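Local coordinates for CDA peptide synthetase I (Streptomyces coelicolor, PDB 5DU9), which belongs to the nonribosomal peptide synthetases and is represented here by a condensation domain with the two-lobed fold of the CoA-dependent acyltransferase clan, at residues T34-E39 with L168-L173; G163-L168 with T295-A300; R212-W217 with D351-G356; D223-V228 with P314-V319. The protein carries 1 engineered substitution. One frame throughout, in Å; residues are numbered along the deposited sequence.

Contact 1: residues T34-E39 with L168-L173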
loop_
_atom_site.group_PDB
_atom_site.type_symbol
_atom_site.label_atom_id
_atom_site.label_comp_id
_atom_site.label_asym_id
_atom_site.label_seq_id
_atom_site.Cartn_x
_atom_site.Cartn_y
_atom_site.Cartn_z
ATOM N N THR A 34 1.250 -6.148 7.560
ATOM C CA THR A 34 0.316 -5.554 6.613
ATOM C C THR A 34 -0.486 -6.655 5.947
ATOM O O THR A 34 -0.202 -7.839 6.131
ATOM C CB THR A 34 1.053 -4.724 5.552
ATOM O OG1 THR A 34 2.046 -5.538 4.920
ATOM C CG2 THR A 34 1.729 -3.533 6.192
ATOM N N GLY A 35 -1.495 -6.279 5.177
ATOM C CA GLY A 35 -2.298 -7.290 4.526
ATOM C C GLY A 35 -3.311 -6.771 3.537
ATOM O O GLY A 35 -3.626 -5.581 3.484
ATOM N N SER A 36 -3.821 -7.703 2.742
ATOM C CA SER A 36 -4.907 -7.434 1.818
ATOM C C SER A 36 -5.673 -8.730 1.664
ATOM O O SER A 36 -5.282 -9.751 2.230
ATOM C CB SER A 36 -4.392 -6.946 0.466
ATOM O OG SER A 36 -3.650 -7.967 -0.181
ATOM N N CYS A 37 -6.753 -8.702 0.898
ATOM C CA CYS A 37 -7.468 -9.930 0.592
ATOM C C CYS A 37 -8.132 -9.841 -0.771
ATOM O O CYS A 37 -8.230 -8.759 -1.346
ATOM C CB CYS A 37 -8.511 -10.236 1.669
ATOM S SG CYS A 37 -9.875 -9.056 1.771
ATOM N N LEU A 38 -8.551 -10.996 -1.284
ATOM C CA LEU A 38 -9.363 -11.075 -2.492
ATOM C C LEU A 38 -10.764 -11.528 -2.129
ATOM O O LEU A 38 -10.935 -12.554 -1.475
ATOM C CB LEU A 38 -8.773 -12.059 -3.508
ATOM C CG LEU A 38 -7.424 -11.776 -4.161
ATOM C CD1 LEU A 38 -7.086 -12.918 -5.103
ATOM C CD2 LEU A 38 -7.423 -10.448 -4.904
ATOM N N GLU A 39 -11.761 -10.759 -2.551
ATOM C CA GLU A 39 -13.142 -11.188 -2.448
ATOM C C GLU A 39 -13.474 -11.962 -3.712
ATOM O O GLU A 39 -13.456 -11.404 -4.808
ATOM C CB GLU A 39 -14.066 -9.988 -2.260
ATOM C CG GLU A 39 -13.809 -9.241 -0.960
ATOM C CD GLU A 39 -14.672 -8.005 -0.804
ATOM O OE1 GLU A 39 -15.112 -7.449 -1.832
ATOM O OE2 GLU A 39 -14.912 -7.592 0.350
ATOM N N LEU A 168 1.303 -8.802 -7.762
ATOM C CA LEU A 168 2.130 -9.780 -8.467
ATOM C C LEU A 168 1.861 -11.181 -7.930
ATOM O O LEU A 168 1.764 -12.147 -8.692
ATOM C CB LEU A 168 3.617 -9.450 -8.332
ATOM C CG LEU A 168 4.140 -8.220 -9.075
ATOM C CD1 LEU A 168 5.582 -7.954 -8.672
ATOM C CD2 LEU A 168 4.036 -8.391 -10.581
ATOM N N PHE A 169 1.736 -11.279 -6.611
ATOM C CA PHE A 169 1.462 -12.554 -5.966
ATOM C C PHE A 169 0.119 -13.137 -6.397
ATOM O O PHE A 169 0.040 -14.297 -6.802
ATOM C CB PHE A 169 1.483 -12.405 -4.444
ATOM C CG PHE A 169 0.919 -13.593 -3.722
ATOM C CD1 PHE A 169 1.694 -14.715 -3.507
ATOM C CD2 PHE A 169 -0.394 -13.596 -3.281
ATOM C CE1 PHE A 169 1.175 -15.819 -2.855
ATOM C CE2 PHE A 169 -0.921 -14.696 -2.627
ATOM C CZ PHE A 169 -0.134 -15.807 -2.413
ATOM N N TYR A 170 -0.938 -12.334 -6.301
ATOM C CA TYR A 170 -2.289 -12.817 -6.585
ATOM C C TYR A 170 -2.414 -13.317 -8.021
ATOM O O TYR A 170 -3.017 -14.359 -8.274
ATOM C CB TYR A 170 -3.320 -11.716 -6.341
ATOM C CG TYR A 170 -3.625 -11.404 -4.895
ATOM C CD1 TYR A 170 -3.846 -12.412 -3.967
ATOM C CD2 TYR A 170 -3.718 -10.088 -4.467
ATOM C CE1 TYR A 170 -4.140 -12.116 -2.647
ATOM C CE2 TYR A 170 -4.012 -9.782 -3.160
ATOM C CZ TYR A 170 -4.227 -10.800 -2.251
ATOM O OH TYR A 170 -4.517 -10.492 -0.942
ATOM N N GLU A 171 -1.847 -12.566 -8.961
ATOM C CA GLU A 171 -1.908 -12.945 -10.366
ATOM C C GLU A 171 -1.205 -14.275 -10.605
ATOM O O GLU A 171 -1.704 -15.121 -11.344
ATOM C CB GLU A 171 -1.287 -11.861 -11.252
ATOM C CG GLU A 171 -2.120 -10.592 -11.359
ATOM C CD GLU A 171 -1.834 -9.794 -12.617
ATOM O OE1 GLU A 171 -0.780 -10.022 -13.249
ATOM O OE2 GLU A 171 -2.665 -8.933 -12.974
ATOM N N ARG A 172 -0.047 -14.460 -9.981
ATOM C CA ARG A 172 0.705 -15.702 -10.143
ATOM C C ARG A 172 -0.046 -16.873 -9.512
ATOM O O ARG A 172 -0.116 -17.963 -10.088
ATOM C CB ARG A 172 2.102 -15.575 -9.529
ATOM C CG ARG A 172 2.908 -16.868 -9.523
ATOM C CD ARG A 172 3.059 -17.451 -10.919
ATOM N NE ARG A 172 3.873 -18.664 -10.922
ATOM C CZ ARG A 172 3.973 -19.497 -11.954
ATOM N NH1 ARG A 172 3.305 -19.259 -13.074
ATOM N NH2 ARG A 172 4.737 -20.576 -11.862
ATOM N N LEU A 173 -0.599 -16.642 -8.326
ATOM C CA LEU A 173 -1.362 -17.667 -7.622
ATOM C C LEU A 173 -2.502 -18.179 -8.488
ATOM O O LEU A 173 -2.700 -19.388 -8.626
ATOM C CB LEU A 173 -1.917 -17.119 -6.308
ATOM C CG LEU A 173 -2.756 -18.097 -5.481
ATOM C CD1 LEU A 173 -1.883 -19.202 -4.916
ATOM C CD2 LEU A 173 -3.491 -17.370 -4.367
#
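Leu-38 covers one face of the Tyr-170 ring while Ser-36 meets the phenol at its edge, and these two approaches form the tight part of the contact. Leu-38 CG stands 3.6 Å from the centroid of the Tyr-170 ring and only 12° off its normal, a CH-pi contact centred on the face. On that same face the two methyls straddle the ring, Leu-38 CD1 3.5 Å from Tyr-170 CD1 and Leu-38 CD2 3.7 Å from Tyr-170 CD2. Near the ring plane, Ser-36 OG and Tyr-170 OH share a hydrogen bond of 2.8 Å. Ser-36 OG reaches the phenol from between its own backbone N and carbonyl carbon (chi1 65°). Tyr-170 OH also lies 3.4 Å from Cys-37 CA, plain packing against the strand backbone.

Elsewhere the two segments are loosely joined. Their axes come no closer than 10.7 Å, so the gap is filled by Tyr-170 from the helix, met by Ser-36 and Leu-38 from the strand; Cys-37 points away from the helix, and Glu-171 points away from the strand and is exposed. Helix 163-182 thus packs on the mixed sheet, its Tyr-170 touching Leu-154 of strand 149-157 and Met-382 of strand 379-384, the strands flanking 33-40, while Phe-169 and Leu-173 turn to helix 46-58.

Contact 2: residues G163-L168 with T295-A300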
loop_
_atom_site.group_PDB
_atom_site.type_symbol
_atom_site.label_atom_id
_atom_site.label_comp_id
_atom_site.label_asym_id
_atom_site.label_seq_id
_atom_site.Cartn_x
_atom_site.Cartn_y
_atom_site.Cartn_z
ATOM N N GLY A 163 2.725 -3.086 -1.762
ATOM C CA GLY A 163 1.444 -3.103 -2.447
ATOM C C GLY A 163 1.519 -3.674 -3.849
ATOM O O GLY A 163 0.684 -4.493 -4.241
ATOM N N THR A 164 2.518 -3.234 -4.609
ATOM C CA THR A 164 2.738 -3.722 -5.961
ATOM C C THR A 164 2.901 -5.239 -5.961
ATOM O O THR A 164 2.384 -5.931 -6.837
ATOM C CB THR A 164 3.985 -3.065 -6.587
ATOM O OG1 THR A 164 3.757 -1.658 -6.723
ATOM C CG2 THR A 164 4.308 -3.654 -7.958
ATOM N N SER A 165 3.618 -5.748 -4.965
ATOM C CA SER A 165 3.953 -7.165 -4.928
ATOM C C SER A 165 2.768 -8.030 -4.521
ATOM O O SER A 165 2.717 -9.205 -4.864
ATOM C CB SER A 165 5.123 -7.399 -3.980
ATOM O OG SER A 165 6.273 -6.711 -4.447
ATOM N N MET A 166 1.817 -7.457 -3.792
ATOM C CA MET A 166 0.579 -8.173 -3.486
ATOM C C MET A 166 -0.119 -8.554 -4.789
ATOM O O MET A 166 -0.571 -9.689 -4.963
ATOM C CB MET A 166 -0.344 -7.323 -2.613
ATOM C CG MET A 166 0.175 -7.112 -1.202
ATOM S SD MET A 166 -0.923 -6.062 -0.242
ATOM C CE MET A 166 -0.063 -6.014 1.334
ATOM N N ALA A 167 -0.185 -7.600 -5.709
ATOM C CA ALA A 167 -0.805 -7.836 -7.005
ATOM C C ALA A 167 -0.026 -8.878 -7.805
ATOM O O ALA A 167 -0.617 -9.740 -8.451
ATOM C CB ALA A 167 -0.910 -6.532 -7.788
ATOM N N LEU A 168 1.303 -8.802 -7.762
ATOM C CA LEU A 168 2.130 -9.780 -8.467
ATOM C C LEU A 168 1.861 -11.181 -7.930
ATOM O O LEU A 168 1.764 -12.147 -8.692
ATOM C CB LEU A 168 3.617 -9.450 -8.332
ATOM C CG LEU A 168 4.140 -8.220 -9.075
ATOM C CD1 LEU A 168 5.582 -7.954 -8.672
ATOM C CD2 LEU A 168 4.036 -8.391 -10.581
ATOM N N THR A 295 6.269 3.572 -6.241
ATOM C CA THR A 295 6.636 2.163 -6.150
ATOM C C THR A 295 8.119 1.941 -5.891
ATOM O O THR A 295 8.504 0.911 -5.347
ATOM C CB THR A 295 6.268 1.391 -7.423
ATOM O OG1 THR A 295 7.046 1.868 -8.527
ATOM C CG2 THR A 295 4.785 1.535 -7.730
ATOM N N GLY A 296 8.949 2.895 -6.294
ATOM C CA GLY A 296 10.388 2.735 -6.175
ATOM C C GLY A 296 10.948 1.712 -7.152
ATOM O O GLY A 296 12.072 1.231 -6.991
ATOM N N ARG A 297 10.159 1.380 -8.170
ATOM C CA ARG A 297 10.559 0.402 -9.179
ATOM C C ARG A 297 10.966 1.087 -10.474
ATOM O O ARG A 297 10.154 1.741 -11.126
ATOM C CB ARG A 297 9.422 -0.590 -9.426
ATOM C CG ARG A 297 9.158 -1.446 -8.212
ATOM C CD ARG A 297 7.821 -2.167 -8.235
ATOM N NE ARG A 297 7.645 -2.845 -6.957
ATOM C CZ ARG A 297 8.126 -4.050 -6.672
ATOM N NH1 ARG A 297 8.781 -4.746 -7.591
ATOM N NH2 ARG A 297 7.948 -4.564 -5.464
ATOM N N TYR A 298 12.239 0.929 -10.828
ATOM C CA TYR A 298 12.808 1.572 -12.002
ATOM C C TYR A 298 13.373 0.528 -12.954
ATOM O O TYR A 298 14.333 -0.169 -12.633
ATOM C CB TYR A 298 13.876 2.577 -11.570
ATOM C CG TYR A 298 13.310 3.552 -10.575
ATOM C CD1 TYR A 298 12.504 4.602 -10.989
ATOM C CD2 TYR A 298 13.532 3.392 -9.216
ATOM C CE1 TYR A 298 11.956 5.479 -10.077
ATOM C CE2 TYR A 298 12.990 4.266 -8.298
ATOM C CZ TYR A 298 12.202 5.305 -8.733
ATOM O OH TYR A 298 11.655 6.178 -7.817
ATOM N N GLY A 299 12.742 0.415 -14.116
ATOM C CA GLY A 299 13.158 -0.540 -15.127
ATOM C C GLY A 299 12.292 -1.780 -15.105
ATOM O O GLY A 299 11.540 -2.011 -14.158
ATOM N N ALA A 300 12.407 -2.587 -16.154
ATOM C CA ALA A 300 11.529 -3.736 -16.340
ATOM C C ALA A 300 11.728 -4.800 -15.266
ATOM O O ALA A 300 10.758 -5.381 -14.775
ATOM C CB ALA A 300 11.750 -4.341 -17.718
#
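The guanidinium of Arg-297 is the flat group here, and Thr-164 lies over one of its faces. Thr-164 CG2 is 3.6 Å from Arg-297 NE and 3.8 Å from Arg-297 CD, so the methyl packs against the inner end of the group while the two side chains run past each other in opposite directions. Arg-297 is extended from CG to NE and then turns its plane sharply at chi4 (-85°), which presents that face to the threonine. Ser-165 OG approaches obliquely. It is 2.9 Å from Arg-297 NH2, yet the angle is too poor for a hydrogen bond; the serine hydroxyl is instead hydrogen-bonded to Asp-162 OD1 and Gly-307 N. The nitrogens of Arg-297 have their own partners beyond the two segments: NH2 forms a salt bridge with Asp-162 OD2, and NH1 bonds to the carbonyl oxygens of Ala-302 and Thr-305. With Asp-162 joined to both Ser-165 and Arg-297, the short approach of those two reads as a consequence of a common partner.

Beside this group, Thr-164 OG1 meets the methyl Thr-295 CG2 at 3.5 Å, the two threonines crossing at about a right angle. Thr-295 OG1 accepts from Arg-297 N at 3.2 Å (N-H...O 155°), an ST turn that shapes the loop just before the arginine. Asp-162 and Gly-163 close the HHxxxDG signature of condensation domains, which also contains His-158 of the ligand pocket; pairing of its aspartate with an arginine from a distant loop is consistent with a structural role for that aspartate.

Contact 3: residues R212-W217 with D351-G356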
loop_
_atom_site.group_PDB
_atom_site.type_symbol
_atom_site.label_atom_id
_atom_site.label_comp_id
_atom_site.label_asym_id
_atom_site.label_seq_id
_atom_site.Cartn_x
_atom_site.Cartn_y
_atom_site.Cartn_z
ATOM N N ARG A 212 21.903 15.831 -6.474
ATOM C CA ARG A 212 20.908 16.754 -7.006
ATOM C C ARG A 212 19.557 16.545 -6.330
ATOM O O ARG A 212 18.872 17.507 -5.983
ATOM C CB ARG A 212 20.765 16.589 -8.520
ATOM C CG ARG A 212 21.993 17.012 -9.311
ATOM C CD ARG A 212 21.681 17.148 -10.793
ATOM N NE ARG A 212 21.155 15.910 -11.367
ATOM C CZ ARG A 212 21.896 14.961 -11.934
ATOM N NH1 ARG A 212 23.216 15.086 -12.015
ATOM N NH2 ARG A 212 21.313 13.875 -12.424
ATOM N N ASP A 213 19.178 15.285 -6.147
ATOM C CA ASP A 213 17.913 14.961 -5.492
ATOM C C ASP A 213 17.909 15.445 -4.044
ATOM O O ASP A 213 16.921 16.005 -3.567
ATOM C CB ASP A 213 17.645 13.454 -5.523
ATOM C CG ASP A 213 17.265 12.945 -6.903
ATOM O OD1 ASP A 213 16.963 13.768 -7.793
ATOM O OD2 ASP A 213 17.251 11.705 -7.088
ATOM N N ARG A 214 19.013 15.205 -3.348
ATOM C CA ARG A 214 19.161 15.639 -1.965
ATOM C C ARG A 214 18.952 17.147 -1.856
ATOM O O ARG A 214 18.236 17.630 -0.979
ATOM C CB ARG A 214 20.542 15.256 -1.434
ATOM C CG ARG A 214 20.756 15.549 0.041
ATOM C CD ARG A 214 22.196 15.272 0.441
ATOM N NE ARG A 214 22.504 15.739 1.789
ATOM C CZ ARG A 214 23.734 15.833 2.286
ATOM N NH1 ARG A 214 24.783 15.499 1.547
ATOM N NH2 ARG A 214 23.917 16.269 3.525
ATOM N N ALA A 215 19.578 17.884 -2.763
ATOM C CA ALA A 215 19.471 19.337 -2.779
ATOM C C ALA A 215 18.041 19.783 -3.065
ATOM O O ALA A 215 17.539 20.727 -2.448
ATOM C CB ALA A 215 20.420 19.921 -3.811
ATOM N N TYR A 216 17.389 19.109 -4.007
ATOM C CA TYR A 216 16.009 19.437 -4.354
ATOM C C TYR A 216 15.092 19.320 -3.146
ATOM O O TYR A 216 14.335 20.239 -2.836
ATOM C CB TYR A 216 15.489 18.526 -5.468
ATOM C CG TYR A 216 13.999 18.673 -5.708
ATOM C CD1 TYR A 216 13.498 19.735 -6.447
ATOM C CD2 TYR A 216 13.095 17.752 -5.188
ATOM C CE1 TYR A 216 12.141 19.877 -6.665
ATOM C CE2 TYR A 216 11.733 17.883 -5.403
ATOM C CZ TYR A 216 11.263 18.947 -6.141
ATOM O OH TYR A 216 9.915 19.083 -6.355
ATOM N N TRP A 217 15.167 18.186 -2.462
ATOM C CA TRP A 217 14.235 17.902 -1.380
ATOM C C TRP A 217 14.512 18.737 -0.136
ATOM O O TRP A 217 13.583 19.227 0.503
ATOM C CB TRP A 217 14.266 16.414 -1.035
ATOM C CG TRP A 217 13.519 15.599 -2.031
ATOM C CD1 TRP A 217 14.037 14.704 -2.923
ATOM C CD2 TRP A 217 12.108 15.624 -2.260
ATOM N NE1 TRP A 217 13.031 14.162 -3.685
ATOM C CE2 TRP A 217 11.836 14.710 -3.297
ATOM C CE3 TRP A 217 11.044 16.327 -1.684
ATOM C CZ2 TRP A 217 10.551 14.484 -3.771
ATOM C CZ3 TRP A 217 9.764 16.091 -2.155
ATOM C CH2 TRP A 217 9.532 15.185 -3.189
ATOM N N ASP A 351 13.841 12.773 5.941
ATOM C CA ASP A 351 13.474 12.978 7.340
ATOM C C ASP A 351 14.695 12.997 8.248
ATOM O O ASP A 351 14.772 13.805 9.172
ATOM C CB ASP A 351 12.505 11.891 7.806
ATOM C CG ASP A 351 11.118 12.057 7.230
ATOM O OD1 ASP A 351 10.816 13.137 6.673
ATOM O OD2 ASP A 351 10.322 11.104 7.343
ATOM N N ARG A 352 15.648 12.108 7.988
ATOM C CA ARG A 352 16.847 12.025 8.817
ATOM C C ARG A 352 17.688 13.297 8.712
ATOM O O ARG A 352 18.315 13.716 9.684
ATOM C CB ARG A 352 17.688 10.809 8.424
ATOM N N GLU A 353 17.692 13.912 7.534
ATOM C CA GLU A 353 18.484 15.116 7.311
ATOM C C GLU A 353 17.819 16.350 7.912
ATOM O O GLU A 353 18.492 17.199 8.493
ATOM C CB GLU A 353 18.725 15.343 5.819
ATOM C CG GLU A 353 19.566 16.592 5.540
ATOM C CD GLU A 353 20.572 16.425 4.410
ATOM O OE1 GLU A 353 20.885 15.278 4.026
ATOM O OE2 GLU A 353 21.061 17.458 3.908
ATOM N N LEU A 354 16.503 16.451 7.766
ATOM C CA LEU A 354 15.765 17.575 8.334
ATOM C C LEU A 354 15.719 17.455 9.852
ATOM O O LEU A 354 15.782 18.455 10.566
ATOM C CB LEU A 354 14.347 17.645 7.762
ATOM C CG LEU A 354 14.221 17.873 6.254
ATOM C CD1 LEU A 354 12.759 17.818 5.840
ATOM C CD2 LEU A 354 14.843 19.198 5.841
ATOM N N GLY A 355 15.610 16.221 10.337
ATOM C CA GLY A 355 15.623 15.946 11.762
ATOM C C GLY A 355 14.239 15.929 12.378
ATOM O O GLY A 355 13.241 16.199 11.707
ATOM N N GLY A 356 14.182 15.601 13.665
ATOM C CA GLY A 356 12.933 15.601 14.402
ATOM C C GLY A 356 11.921 14.611 13.858
ATOM O O GLY A 356 12.241 13.451 13.606
#
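Arg-214 and Glu-353 form a surface salt bridge that joins helix 208-220 to the end of helix 347-354 in this acyltransferase-type fold. By kind, the crossing interactions reduce to this one ion pair. Arg-214 NE donates to Glu-353 OE1 at 2.8 Å, and Arg-214 NH2 donates to Glu-353 OE2 at 3.1 Å, so the arginine offers its NE side and spends one nitrogen on each oxygen. Two further bonds, with the oxygens exchanged, are weak. The grip is not the flat, paired kind: guanidinium and carboxylate planes stand 78° apart, and the bonds are bent, with an N-H...O angle of 136° from Arg-214 NE to Glu-353 OE1. Arg-214 is extended with CG opposite its backbone N (chi1 -175°), which carries the charge across to the other helix, whereas Glu-353 starts the same way and then bends at chi2. Both residues also touch a crystal neighbour, so the lattice may influence how they settle.

The remaining interactions lie within each helix or run to other parts of the fold. Gly-355 N bonds to Asp-351 O at 2.8 Å, and Gly-355 then leaves the helix with positive phi. Trp-217, by contrast, turns its indole away from the partner helix, packs on Leu-313 and Pro-314 of strand 311-318, and donates from NE1 to His-342 O; Tyr-216 CE2 sits over one face of that indole.

At the salt bridge itself, Glu-353 OE1 receives Arg-214 NE through its syn lone pair, whereas OE2 is met by Arg-214 NH2 from above the carboxylate plane.

Contact 4: residues D223-V228 with P314-V319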
loop_
_atom_site.group_PDB
_atom_site.type_symbol
_atom_site.label_atom_id
_atom_site.label_comp_id
_atom_site.label_asym_id
_atom_site.label_seq_id
_atom_site.Cartn_x
_atom_site.Cartn_y
_atom_site.Cartn_z
ATOM N N ASP A 223 12.152 25.334 5.892
ATOM C CA ASP A 223 11.372 25.827 7.026
ATOM C C ASP A 223 10.918 24.685 7.935
ATOM O O ASP A 223 10.401 24.923 9.028
ATOM C CB ASP A 223 10.163 26.636 6.545
ATOM C CG ASP A 223 9.272 25.855 5.606
ATOM O OD1 ASP A 223 9.796 25.013 4.850
ATOM O OD2 ASP A 223 8.046 26.091 5.619
ATOM N N ARG A 224 11.121 23.451 7.480
ATOM C CA ARG A 224 10.885 22.264 8.301
ATOM C C ARG A 224 9.512 22.280 8.979
ATOM O O ARG A 224 9.417 22.252 10.207
ATOM C CB ARG A 224 11.993 22.133 9.349
ATOM C CG ARG A 224 13.343 21.775 8.751
ATOM C CD ARG A 224 14.472 21.862 9.766
ATOM N NE ARG A 224 15.735 21.403 9.192
ATOM C CZ ARG A 224 16.934 21.616 9.728
ATOM N NH1 ARG A 224 17.054 22.295 10.862
ATOM N NH2 ARG A 224 18.017 21.151 9.121
ATOM N N PRO A 225 8.443 22.327 8.175
ATOM C CA PRO A 225 7.087 22.341 8.734
ATOM C C PRO A 225 6.795 21.088 9.549
ATOM O O PRO A 225 7.090 19.978 9.104
ATOM C CB PRO A 225 6.198 22.409 7.491
ATOM C CG PRO A 225 7.031 21.815 6.400
ATOM C CD PRO A 225 8.428 22.264 6.705
ATOM N N GLU A 226 6.224 21.271 10.732
ATOM C CA GLU A 226 5.915 20.152 11.610
ATOM C C GLU A 226 4.702 19.405 11.068
ATOM O O GLU A 226 3.734 20.033 10.645
ATOM C CB GLU A 226 5.649 20.646 13.037
ATOM C CG GLU A 226 5.466 19.541 14.069
ATOM C CD GLU A 226 6.747 18.773 14.349
ATOM O OE1 GLU A 226 7.816 19.183 13.849
ATOM O OE2 GLU A 226 6.685 17.756 15.072
ATOM N N PRO A 227 4.753 18.063 11.054
ATOM C CA PRO A 227 3.545 17.344 10.635
ATOM C C PRO A 227 2.347 17.704 11.513
ATOM O O PRO A 227 2.507 17.885 12.724
ATOM C CB PRO A 227 3.938 15.873 10.796
ATOM C CG PRO A 227 5.416 15.866 10.624
ATOM C CD PRO A 227 5.892 17.149 11.253
ATOM N N VAL A 228 1.177 17.838 10.895
ATOM C CA VAL A 228 -0.043 18.168 11.619
ATOM C C VAL A 228 -1.101 17.092 11.409
ATOM O O VAL A 228 -1.232 16.530 10.319
ATOM C CB VAL A 228 -0.618 19.539 11.185
ATOM C CG1 VAL A 228 0.345 20.659 11.545
ATOM C CG2 VAL A 228 -0.930 19.556 9.693
ATOM N N PRO A 314 6.973 13.658 0.449
ATOM C CA PRO A 314 6.062 14.734 0.845
ATOM C C PRO A 314 5.681 15.625 -0.325
ATOM O O PRO A 314 6.551 16.098 -1.054
ATOM C CB PRO A 314 6.878 15.508 1.872
ATOM C CG PRO A 314 8.278 15.373 1.377
ATOM C CD PRO A 314 8.372 13.992 0.776
ATOM N N LEU A 315 4.383 15.838 -0.490
ATOM C CA LEU A 315 3.859 16.717 -1.519
ATOM C C LEU A 315 3.374 17.992 -0.854
ATOM O O LEU A 315 2.386 17.988 -0.116
ATOM C CB LEU A 315 2.729 16.027 -2.283
ATOM C CG LEU A 315 2.277 16.672 -3.591
ATOM C CD1 LEU A 315 3.334 16.503 -4.669
ATOM C CD2 LEU A 315 0.962 16.066 -4.032
ATOM N N ARG A 316 4.090 19.084 -1.095
ATOM C CA ARG A 316 3.762 20.353 -0.480
ATOM C C ARG A 316 2.966 21.208 -1.446
ATOM O O ARG A 316 3.373 21.412 -2.594
ATOM C CB ARG A 316 5.025 21.073 -0.047
ATOM C CG ARG A 316 4.748 22.206 0.880
ATOM C CD ARG A 316 6.028 22.701 1.493
ATOM N NE ARG A 316 5.766 23.483 2.685
ATOM C CZ ARG A 316 6.713 23.941 3.489
ATOM N NH1 ARG A 316 7.991 23.692 3.222
ATOM N NH2 ARG A 316 6.378 24.645 4.559
ATOM N N LEU A 317 1.831 21.701 -0.964
ATOM C CA LEU A 317 0.844 22.376 -1.796
ATOM C C LEU A 317 0.393 23.661 -1.124
ATOM O O LEU A 317 -0.001 23.645 0.041
ATOM C CB LEU A 317 -0.365 21.466 -2.036
ATOM C CG LEU A 317 -0.041 20.044 -2.497
ATOM C CD1 LEU A 317 -1.207 19.101 -2.267
ATOM C CD2 LEU A 317 0.355 20.059 -3.960
ATOM N N ALA A 318 0.455 24.770 -1.853
ATOM C CA ALA A 318 -0.094 26.026 -1.371
ATOM C C ALA A 318 -1.489 26.209 -1.946
ATOM O O ALA A 318 -1.676 26.125 -3.157
ATOM C CB ALA A 318 0.805 27.194 -1.751
ATOM N N VAL A 319 -2.466 26.425 -1.070
ATOM C CA VAL A 319 -3.832 26.705 -1.486
ATOM C C VAL A 319 -4.156 28.134 -1.076
ATOM O O VAL A 319 -4.397 28.426 0.096
ATOM C CB VAL A 319 -4.845 25.714 -0.871
ATOM C CG1 VAL A 319 -6.244 25.990 -1.392
ATOM C CG2 VAL A 319 -4.443 24.280 -1.183
#
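Asp-223 carries its carboxylate between its backbone N and carbonyl carbon (chi1 56°), and Arg-316 sends CG opposite its backbone N (chi1 -166°) and stays extended to NE; together these torsions set the carboxylate against the guanidinium edge that carries NH1 and NH2. The pair ties the loop after helix 208-220 to strand 311-318, one arm of a two-stranded antiparallel sheet with strand 287-294. Carboxylate and guanidinium are nearly coplanar, 13° apart, as in a two-pronged salt bridge through both terminal nitrogens of the arginine. Arg-316 NH2 to Asp-223 OD2 is modelled at 2.4 Å, a value too short to be trusted, though the pairing itself is plain.

Pro-225 adds the apolar half. Its CG lies over one face of the guanidinium, toward the rim, 3.4 Å from Arg-316 NH2 and 3.6 Å from Arg-316 CZ. Edge and face of one flat group are therefore taken by residues two apart, with Arg-224 between them in a left-handed backbone conformation. Phe-221 also touches the arginine side chain, and Leu-220 O takes a weak hydrogen bond from NH1. The sounder prong is Arg-316 NH1 to the syn lone pair of Asp-223 OD1, 2.8 Å long and close to the guanidinium plane.

Contacts 1 and 2 share helix 163-182 and Leu-168; their centres are 13 Å apart, and Met-166 SD of contact 2 packs 3.3 Å from Ser-36 OG of contact 1. Contacts 3 and 4 form a second pair, 14 Å between centres, where Trp-217 CZ3 packs 3.4 Å from Pro-314 O. Contact 1 is 34 Å from each by centres, across the chain's middle, whereas contacts 2 and 3 approach to about 8 Å between nearest atoms. The bound (2S)-2-amino-N-butyl-propanamide lies about 10 Å from the side chain of Thr-164 and about 12 Å from that of Ser-36; neither lines its pocket, which includes His-158, Arg-312 of strand 311-318 and Glu-348 of helix 347-354.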